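Local coordinates for uncharacterized protein (Xanthomonas campestris pv. vesicatoria, PDB 4FC9) that is a type III effector secreted into plant host cells, whose all-helical C-terminal domain, the part held here, probably acts as an E3 ubiquitin ligase, at residues A[52-55]-A[56-59]; A[63-66]-A[67-70]; A[83-86]-A[87-91]. All coordinates share one frame; numbering follows the deposited sequence.

Contact 1: residues A[52-55]-A[56-59]; sequences ERNP and FLEG
Asn54 reaches forward to Phe56 at the tight end of this local contact: its OD1 accepts a hydrogen bond from the backbone N of Phe56 at 3.0 Å, an Asx turn. CG stands anti to the backbone N (chi1 -172°), and the Phe56 N-H meets OD1 from above the carbonyl plane. The same oxygen lies at the edge of the Phe56 ring, 3.5 Å from CD2, and the amide and ring planes stand 71° apart. Beside it the Pro55 ring points the same way as Phe56, Pro55 CG coming to 4.0 Å from Phe56 CD2. Around this pair the ring enters a buried pocket of Met44, Leu81 and Leu155 from three helices. The Asx turn is laid over a type I turn from Asn54 to Leu57, closed by a weak hydrogen bond from Leu57 N to Asn54 O (3.4 Å).

The other side is looser and more exposed. There Arg53 NH2 reaches Gly59 O at 3.0 Å, the oxygen lying in the guanidinium plane, while Arg53 NE is hydrogen-bonded to Ala60 O. The buried amide thus pays for a main-chain N-H next to an apolar ring, whereas the arginine gathers two successive carbonyls, those of Gly59 and Ala60, further along the loop.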
ATOM      1  N   GLU A  52       8.426  -6.091  15.353  1.00 19.03           N
ATOM      2  CA  GLU A  52       9.134  -7.008  14.467  1.00 19.59           C
ATOM      3  C   GLU A  52       8.368  -8.318  14.308  1.00 19.59           C
ATOM      4  O   GLU A  52       8.935  -9.409  14.353  1.00 19.87           O
ATOM      5  CB  GLU A  52      10.572  -7.226  14.939  1.00 24.10           C
ATOM      6  CG  GLU A  52      11.397  -5.955  14.874  1.00 25.94           C
ATOM      7  CD  GLU A  52      12.800  -6.124  15.409  1.00 29.88           C
ATOM      8  OE1 GLU A  52      12.959  -6.279  16.640  1.00 38.06           O
ATOM      9  OE2 GLU A  52      13.744  -6.094  14.600  1.00 29.01           O
ATOM     10  N   ARG A  53       7.062  -8.176  14.114  1.00 23.40           N
ATOM     11  CA  ARG A  53       6.159  -9.305  13.946  1.00 20.53           C
ATOM     12  C   ARG A  53       5.336  -9.183  12.661  1.00 18.50           C
ATOM     13  O   ARG A  53       5.210  -8.103  12.083  1.00 18.96           O
ATOM     14  CB  ARG A  53       5.252  -9.448  15.175  1.00 21.55           C
ATOM     15  CG  ARG A  53       6.012  -9.857  16.433  1.00 21.43           C
ATOM     16  CD  ARG A  53       5.191  -9.667  17.696  1.00 25.59           C
ATOM     17  NE  ARG A  53       4.035 -10.558  17.758  1.00 27.01           N
ATOM     18  CZ  ARG A  53       3.276 -10.720  18.839  1.00 27.54           C
ATOM     19  NH1 ARG A  53       3.551 -10.056  19.953  1.00 25.34           N
ATOM     20  NH2 ARG A  53       2.242 -11.548  18.810  1.00 27.24           N
ATOM     21  N   ASN A  54       4.788 -10.314  12.233  1.00 20.18           N
ATOM     22  CA  ASN A  54       4.104 -10.468  10.958  1.00 19.81           C
ATOM     23  C   ASN A  54       2.585 -10.468  11.162  1.00 19.38           C
ATOM     24  O   ASN A  54       2.018 -11.474  11.588  1.00 19.59           O
ATOM     25  CB  ASN A  54       4.554 -11.801  10.344  1.00 20.64           C
ATOM     26  CG  ASN A  54       4.069 -12.006   8.920  1.00 20.74           C
ATOM     27  OD1 ASN A  54       3.185 -11.304   8.431  1.00 19.15           O
ATOM     28  ND2 ASN A  54       4.647 -12.994   8.251  1.00 23.67           N
ATOM     29  N   PRO A  55       1.916  -9.343  10.847  1.00 19.58           N
ATOM     30  CA  PRO A  55       0.470  -9.229  11.069  1.00 22.44           C
ATOM     31  C   PRO A  55      -0.366 -10.041  10.085  1.00 19.83           C
ATOM     32  O   PRO A  55      -1.592 -10.054  10.187  1.00 23.41           O
ATOM     33  CB  PRO A  55       0.206  -7.734  10.860  1.00 22.43           C
ATOM     34  CG  PRO A  55       1.264  -7.302   9.916  1.00 19.82           C
ATOM     35  CD  PRO A  55       2.484  -8.101  10.295  1.00 16.93           C
ATOM     36  N   PHE A  56       0.291 -10.710   9.147  1.00 19.82           N
ATOM     37  CA  PHE A  56      -0.415 -11.442   8.107  1.00 19.23           C
ATOM     38  C   PHE A  56      -0.625 -12.902   8.473  1.00 20.17           C
ATOM     39  O   PHE A  56      -1.326 -13.627   7.772  1.00 23.60           O
ATOM     40  CB  PHE A  56       0.314 -11.305   6.768  1.00 20.63           C
ATOM     41  CG  PHE A  56       0.341  -9.893   6.247  1.00 20.59           C
ATOM     42  CD1 PHE A  56      -0.774  -9.345   5.638  1.00 21.24           C
ATOM     43  CD2 PHE A  56       1.473  -9.107   6.386  1.00 19.55           C
ATOM     44  CE1 PHE A  56      -0.759  -8.037   5.168  1.00 23.44           C
ATOM     45  CE2 PHE A  56       1.498  -7.801   5.918  1.00 21.13           C
ATOM     46  CZ  PHE A  56       0.381  -7.264   5.307  1.00 21.31           C
ATOM     47  N   LEU A  57      -0.026 -13.324   9.579  1.00 16.49           N
ATOM     48  CA  LEU A  57      -0.211 -14.683  10.064  1.00 18.69           C
ATOM     49  C   LEU A  57      -0.847 -14.688  11.442  1.00 23.95           C
ATOM     50  O   LEU A  57      -0.567 -13.820  12.268  1.00 27.76           O
ATOM     51  CB  LEU A  57       1.119 -15.442  10.095  1.00 18.48           C
ATOM     52  CG  LEU A  57       1.739 -15.835   8.754  1.00 18.68           C
ATOM     53  CD1 LEU A  57       3.141 -16.367   8.962  1.00 18.73           C
ATOM     54  CD2 LEU A  57       0.876 -16.861   8.040  1.00 19.33           C
ATOM     55  N   GLU A  58      -1.710 -15.672  11.669  1.00 22.21           N
ATOM     56  CA  GLU A  58      -2.356 -15.888  12.953  1.00 21.41           C
ATOM     57  C   GLU A  58      -1.353 -15.831  14.104  1.00 23.92           C
ATOM     58  O   GLU A  58      -0.321 -16.497  14.079  1.00 25.43           O
ATOM     59  CB  GLU A  58      -3.064 -17.241  12.940  1.00 25.59           C
ATOM     60  CG  GLU A  58      -3.909 -17.515  14.163  1.00 30.56           C
ATOM     61  CD  GLU A  58      -4.581 -18.871  14.112  1.00 34.41           C
ATOM     62  OE1 GLU A  58      -4.229 -19.680  13.229  1.00 39.98           O
ATOM     63  OE2 GLU A  58      -5.459 -19.129  14.955  1.00 36.07           O
ATOM     64  N   GLY A  59      -1.657 -15.007  15.101  1.00 27.02           N
ATOM     65  CA  GLY A  59      -0.800 -14.854  16.264  1.00 25.96           C
ATOM     66  C   GLY A  59       0.331 -13.863  16.090  1.00 23.36           C
ATOM     67  O   GLY A  59       1.094 -13.624  17.020  1.00 26.41           O
TER

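Contact 2: residues A[63-66]-A[67-70]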
ATOM      1  N   TYR A  63       9.141 -12.283  12.437  1.00 18.07           N
ATOM      2  CA  TYR A  63       9.722 -12.569  11.129  1.00 17.93           C
ATOM      3  C   TYR A  63      11.240 -12.632  11.221  1.00 17.71           C
ATOM      4  O   TYR A  63      11.922 -12.864  10.231  1.00 19.07           O
ATOM      5  CB  TYR A  63       9.280 -11.558  10.062  1.00 13.34           C
ATOM      6  CG  TYR A  63       9.592 -10.106  10.356  1.00 16.60           C
ATOM      7  CD1 TYR A  63      10.865  -9.587  10.155  1.00 19.95           C
ATOM      8  CD2 TYR A  63       8.602  -9.247  10.812  1.00 17.04           C
ATOM      9  CE1 TYR A  63      11.145  -8.256  10.417  1.00 19.28           C
ATOM     10  CE2 TYR A  63       8.870  -7.921  11.066  1.00 17.26           C
ATOM     11  CZ  TYR A  63      10.141  -7.430  10.871  1.00 18.27           C
ATOM     12  OH  TYR A  63      10.400  -6.106  11.127  1.00 18.93           O
ATOM     13  N   LEU A  64      11.761 -12.432  12.422  1.00 19.38           N
ATOM     14  CA  LEU A  64      13.199 -12.414  12.628  1.00 21.16           C
ATOM     15  C   LEU A  64      13.791 -13.814  12.573  1.00 19.41           C
ATOM     16  O   LEU A  64      13.257 -14.733  13.181  1.00 21.74           O
ATOM     17  CB  LEU A  64      13.525 -11.776  13.979  1.00 22.07           C
ATOM     18  CG  LEU A  64      13.082 -10.322  14.152  1.00 21.75           C
ATOM     19  CD1 LEU A  64      13.402  -9.837  15.554  1.00 26.93           C
ATOM     20  CD2 LEU A  64      13.734  -9.429  13.108  1.00 18.05           C
ATOM     21  N   PRO A  65      14.897 -13.974  11.832  1.00 18.41           N
ATOM     22  CA  PRO A  65      15.686 -15.204  11.895  1.00 19.12           C
ATOM     23  C   PRO A  65      16.007 -15.517  13.349  1.00 21.33           C
ATOM     24  O   PRO A  65      16.462 -14.631  14.072  1.00 23.33           O
ATOM     25  CB  PRO A  65      16.967 -14.827  11.161  1.00 17.05           C
ATOM     26  CG  PRO A  65      16.548 -13.791  10.202  1.00 24.35           C
ATOM     27  CD  PRO A  65      15.448 -13.013  10.862  1.00 22.40           C
ATOM     28  N   GLY A  66      15.746 -16.745  13.776  1.00 19.28           N
ATOM     29  CA  GLY A  66      15.974 -17.120  15.157  1.00 22.06           C
ATOM     30  C   GLY A  66      14.699 -17.193  15.975  1.00 25.39           C
ATOM     31  O   GLY A  66      14.641 -17.912  16.964  1.00 30.17           O
ATOM     32  N   LYS A  67      13.676 -16.452  15.562  1.00 24.26           N
ATOM     33  CA  LYS A  67      12.408 -16.405  16.290  1.00 22.21           C
ATOM     34  C   LYS A  67      11.232 -16.842  15.413  1.00 17.35           C
ATOM     35  O   LYS A  67      10.220 -17.337  15.904  1.00 18.67           O
ATOM     36  CB  LYS A  67      12.151 -14.989  16.810  1.00 20.30           C
ATOM     37  CG  LYS A  67      13.228 -14.444  17.735  1.00 23.57           C
ATOM     38  CD  LYS A  67      13.142 -15.088  19.104  1.00 34.14           C
ATOM     39  CE  LYS A  67      14.008 -14.361  20.121  1.00 37.41           C
ATOM     40  NZ  LYS A  67      13.846 -14.928  21.487  1.00 44.29           N
ATOM     41  N   ARG A  68      11.386 -16.656  14.109  1.00 18.14           N
ATOM     42  CA  ARG A  68      10.327 -16.908  13.140  1.00 17.94           C
ATOM     43  C   ARG A  68       9.910 -18.380  13.067  1.00 19.13           C
ATOM     44  O   ARG A  68      10.638 -19.254  13.535  1.00 20.91           O
ATOM     45  CB  ARG A  68      10.802 -16.432  11.766  1.00 16.97           C
ATOM     46  CG  ARG A  68      12.027 -17.162  11.268  1.00 19.50           C
ATOM     47  CD  ARG A  68      12.396 -16.705   9.876  1.00 21.84           C
ATOM     48  NE  ARG A  68      13.713 -17.176   9.478  1.00 20.93           N
ATOM     49  CZ  ARG A  68      14.360 -16.743   8.405  1.00 22.94           C
ATOM     50  NH1 ARG A  68      13.808 -15.825   7.623  1.00 23.56           N
ATOM     51  NH2 ARG A  68      15.563 -17.223   8.117  1.00 23.56           N
ATOM     52  N   PRO A  69       8.736 -18.663  12.471  1.00 21.00           N
ATOM     53  CA  PRO A  69       8.360 -20.063  12.274  1.00 20.46           C
ATOM     54  C   PRO A  69       9.362 -20.705  11.345  1.00 19.15           C
ATOM     55  O   PRO A  69       9.756 -20.080  10.361  1.00 20.79           O
ATOM     56  CB  PRO A  69       6.999 -19.972  11.584  1.00 23.23           C
ATOM     57  CG  PRO A  69       6.486 -18.601  11.915  1.00 23.35           C
ATOM     58  CD  PRO A  69       7.705 -17.744  11.953  1.00 23.66           C
ATOM     59  N   THR A  70       9.774 -21.921  11.673  1.00 20.96           N
ATOM     60  CA  THR A  70      10.818 -22.613  10.940  1.00 22.67           C
ATOM     61  C   THR A  70      10.532 -22.661   9.439  1.00 26.33           C
ATOM     62  O   THR A  70      11.429 -22.439   8.628  1.00 29.63           O
ATOM     63  CB  THR A  70      11.019 -24.039  11.506  1.00 26.39           C
ATOM     64  OG1 THR A  70      11.516 -23.953  12.847  1.00 29.63           O
ATOM     65  CG2 THR A  70      12.007 -24.831  10.669  1.00 27.03           C
TER
HETATM   66  O   HOH W   1      11.419 -14.156   8.047  1.00 20.50           O
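Pro65 covers one face of the Arg68 guanidinium: its CG sits over the centre, 4.0 Å above the plane, and Pro65 CA approaches Arg68 NE to 3.7 Å. The two side chains run at a slant to each other, with apolar ring carbons against the face of a charged group. Arg68 comes to this place by putting CG between its own backbone N and carbonyl carbon (chi1 62°), and then running straight from CG to NE back over the segment 63-66. On the way its CB and CG pass close to Leu64 O.

At the edge of the same guanidinium, in its plane, a water accepts from NH1 at 2.9 Å and donates to Tyr63 O, bridging the arginine to the residue just before the turn. The Tyr63 side chain leaves roughly at right angles to that of Arg68, into the protein, where its OH bonds to Val48 O. Lys67 takes a third direction: bent at chi2 (-75°), its chain lies along the Gly66 peptide before the tip leads off outward.

Beneath the side chains, Leu64 O receives two backbone donors, Lys67 N at 3.0 Å and Arg68 N at 2.8 Å. The first closes a turn of type II, with Gly66 at its third position taking a positive phi.

The chemistry is therefore that of a polar surface turn. One carbonyl fixes the backbone, while the arginine turns a face to proline and an in-plane N-H to water, lying across the turn without a direct charge partner in the two segments.

Contact 3: residues A[83-86]-A[87-91]; sequences DMLA and ESRDL. With EDO (1,2-ethanediol), chain E.
Leu85 O draws an unusual group of donors: Ser88 OG at 2.6 Å, and weak bonds from Ser88 N and Arg89 N. The hydroxyl gets there because Ser88 OG stands between its own backbone N and carbonyl carbon (chi1 72°), turned back onto the preceding turn of helix. Regular bonds continue alongside, from Glu87 N to Asp83 O (3.1 Å) and from Ser88 N to Met84 O (2.9 Å). Arg89 N instead bonds to Ala86 O, three residues back (3.0 Å).

The side chains divide by face. Leu85 and Arg89 lie side by side, CD2 of the leucine 3.6 Å from NH2 of the arginine. The Arg89 chain bends at chi2 (66°), which brings NH2 to a weak bond with Ser88 OG, while NH1 reaches Tyr144 O and the guanidinium makes a cation-pi contact with Phe142. Met84, a selenomethionine, faces the buried side, and Glu87 extends to a salt bridge with Arg165 of helix 152-171. On the outer side, Asp83 OD1 accepts a hydrogen bond from a 1,2-ethanediol, probably carried over from crystallisation.

Beyond Arg89, Asp90 occupies the N-cap of the next helix, its OD2 on Glu92 N and its OD1 in a salt bridge to Arg178. The whole is a short helix-to-helix connection, where helix 79-88 gives way to the capped start of helix 91-101.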
ATOM      1  N   ASP A  83      -1.572 -13.931  -2.013  1.00 26.70           N
ATOM      2  CA  ASP A  83      -2.784 -13.342  -2.594  1.00 24.60           C
ATOM      3  C   ASP A  83      -2.543 -11.931  -3.108  1.00 24.94           C
ATOM      4  O   ASP A  83      -2.889 -11.604  -4.240  1.00 27.31           O
ATOM      5  CB  ASP A  83      -3.918 -13.290  -1.569  1.00 25.81           C
ATOM      6  CG  ASP A  83      -4.468 -14.655  -1.232  1.00 33.13           C
ATOM      7  OD1 ASP A  83      -4.172 -15.624  -1.962  1.00 33.80           O
ATOM      8  OD2 ASP A  83      -5.209 -14.755  -0.233  1.00 35.19           O
HETATM    9  N   MSE A  84      -1.966 -11.093  -2.257  1.00 23.72           N
HETATM   10  CA  MSE A  84      -1.771  -9.689  -2.596  1.00 20.97           C
HETATM   11  C   MSE A  84      -0.729  -9.513  -3.683  1.00 19.71           C
HETATM   12  O   MSE A  84      -0.819  -8.592  -4.482  1.00 22.47           O
HETATM   13  CB  MSE A  84      -1.403  -8.879  -1.357  1.00 21.50           C
HETATM   14  CG  MSE A  84      -2.544  -8.763  -0.365  1.00 22.75           C
HETATM   15 SE   MSE A  84      -2.285  -7.294   0.878  0.85 38.50          SE
HETATM   16  CE  MSE A  84      -0.654  -7.917   1.697  1.00 17.25           C
ATOM     17  N   LEU A  85       0.251 -10.406  -3.717  1.00 22.28           N
ATOM     18  CA  LEU A  85       1.216 -10.423  -4.810  1.00 22.26           C
ATOM     19  C   LEU A  85       0.491 -10.548  -6.144  1.00 24.76           C
ATOM     20  O   LEU A  85       0.760  -9.797  -7.076  1.00 28.83           O
ATOM     21  CB  LEU A  85       2.237 -11.553  -4.628  1.00 24.24           C
ATOM     22  CG  LEU A  85       3.443 -11.227  -3.736  1.00 22.49           C
ATOM     23  CD1 LEU A  85       4.250 -12.474  -3.399  1.00 21.28           C
ATOM     24  CD2 LEU A  85       4.328 -10.174  -4.397  1.00 18.82           C
ATOM     25  N   ALA A  86      -0.449 -11.484  -6.225  1.00 25.40           N
ATOM     26  CA  ALA A  86      -1.212 -11.691  -7.450  1.00 26.78           C
ATOM     27  C   ALA A  86      -2.077 -10.485  -7.801  1.00 26.03           C
ATOM     28  O   ALA A  86      -2.133 -10.080  -8.962  1.00 27.22           O
ATOM     29  CB  ALA A  86      -2.063 -12.946  -7.346  1.00 26.17           C
ATOM     30  N   GLU A  87      -2.747  -9.922  -6.797  1.00 25.68           N
ATOM     31  CA  GLU A  87      -3.568  -8.727  -6.989  1.00 24.89           C
ATOM     32  C   GLU A  87      -2.749  -7.568  -7.551  1.00 23.00           C
ATOM     33  O   GLU A  87      -3.226  -6.809  -8.389  1.00 25.60           O
ATOM     34  CB  GLU A  87      -4.224  -8.297  -5.673  1.00 22.95           C
ATOM     35  CG  GLU A  87      -5.338  -9.202  -5.199  1.00 28.67           C
ATOM     36  CD  GLU A  87      -5.883  -8.786  -3.851  1.00 33.45           C
ATOM     37  OE1 GLU A  87      -5.548  -7.680  -3.385  1.00 36.12           O
ATOM     38  OE2 GLU A  87      -6.642  -9.566  -3.248  1.00 36.91           O
ATOM     39  N   SER A  88      -1.508  -7.446  -7.093  1.00 25.21           N
ATOM     40  CA  SER A  88      -0.651  -6.344  -7.513  1.00 22.50           C
ATOM     41  C   SER A  88      -0.210  -6.472  -8.974  1.00 26.15           C
ATOM     42  O   SER A  88       0.285  -5.515  -9.564  1.00 25.59           O
ATOM     43  CB  SER A  88       0.557  -6.220  -6.587  1.00 19.06           C
ATOM     44  OG  SER A  88       1.471  -7.280  -6.799  1.00 20.89           O
ATOM     45  N   ARG A  89      -0.399  -7.652  -9.553  1.00 25.24           N
ATOM     46  CA  ARG A  89      -0.116  -7.872 -10.964  1.00 26.96           C
ATOM     47  C   ARG A  89      -1.371  -7.698 -11.807  1.00 29.33           C
ATOM     48  O   ARG A  89      -1.314  -7.722 -13.034  1.00 31.99           O
ATOM     49  CB  ARG A  89       0.439  -9.278 -11.180  1.00 31.39           C
ATOM     50  CG  ARG A  89       1.954  -9.364 -11.237  1.00 33.91           C
ATOM     51  CD  ARG A  89       2.584  -9.017  -9.916  1.00 24.56           C
ATOM     52  NE  ARG A  89       3.851  -9.716  -9.725  1.00 30.75           N
ATOM     53  CZ  ARG A  89       4.651  -9.553  -8.673  1.00 32.59           C
ATOM     54  NH1 ARG A  89       5.784 -10.243  -8.586  1.00 34.56           N
ATOM     55  NH2 ARG A  89       4.322  -8.703  -7.707  1.00 22.87           N
ATOM     56  N   ASP A  90      -2.505  -7.527 -11.136  1.00 28.88           N
ATOM     57  CA  ASP A  90      -3.804  -7.467 -11.798  1.00 31.65           C
ATOM     58  C   ASP A  90      -4.093  -6.085 -12.388  1.00 33.95           C
ATOM     59  O   ASP A  90      -3.991  -5.073 -11.702  1.00 35.80           O
ATOM     60  CB  ASP A  90      -4.905  -7.875 -10.817  1.00 33.15           C
ATOM     61  CG  ASP A  90      -6.294  -7.685 -11.381  1.00 46.65           C
ATOM     62  OD1 ASP A  90      -7.217  -7.427 -10.582  1.00 52.68           O
ATOM     63  OD2 ASP A  90      -6.471  -7.802 -12.612  1.00 55.43           O
ATOM     64  N   LEU A  91      -4.468  -6.060 -13.664  1.00 31.47           N
ATOM     65  CA  LEU A  91      -4.730  -4.814 -14.373  1.00 30.44           C
ATOM     66  C   LEU A  91      -5.827  -3.992 -13.732  1.00 28.57           C
ATOM     67  O   LEU A  91      -5.799  -2.766 -13.775  1.00 32.48           O
ATOM     68  CB  LEU A  91      -5.142  -5.107 -15.808  1.00 39.37           C
ATOM     69  CG  LEU A  91      -4.122  -5.840 -16.666  1.00 44.44           C
ATOM     70  CD1 LEU A  91      -4.691  -6.024 -18.064  1.00 48.36           C
ATOM     71  CD2 LEU A  91      -2.803  -5.079 -16.687  1.00 39.97           C
TER
HETATM   72  C1  EDO E 702      -2.354 -18.484  -1.192  1.00 40.13           C
HETATM   73  O1  EDO E 702      -3.728 -18.152  -0.965  1.00 41.12           O
HETATM   74  C2  EDO E 702      -1.981 -19.700  -0.352  1.00 39.36           C
HETATM   75  O2  EDO E 702      -0.594 -20.002  -0.545  1.00 39.15           O

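In the fold
Contacts 1 and 2 both lie in the long loop between helices 32-49 and 79-88, their centres about 11 Å apart, and they meet where the Tyr63 ring packs on the backbone of Glu52 and Arg53. Contact 2 is a surface turn held by backbone hydrogen bonds, one bridging water and a proline over a guanidinium face. Contacts 1 and 3 are partly buried, and an aromatic ring joins them: Phe56 CE1 touches the methyl CE of Met84 at 3.5 Å. Contact 3, nearest the centre of the chain, ties helix 79-88 to helix 152-171 by one salt bridge, with a second from the cap of the following helix. Contacts 2 and 3 do not touch, their nearest atoms being about 13 Å apart.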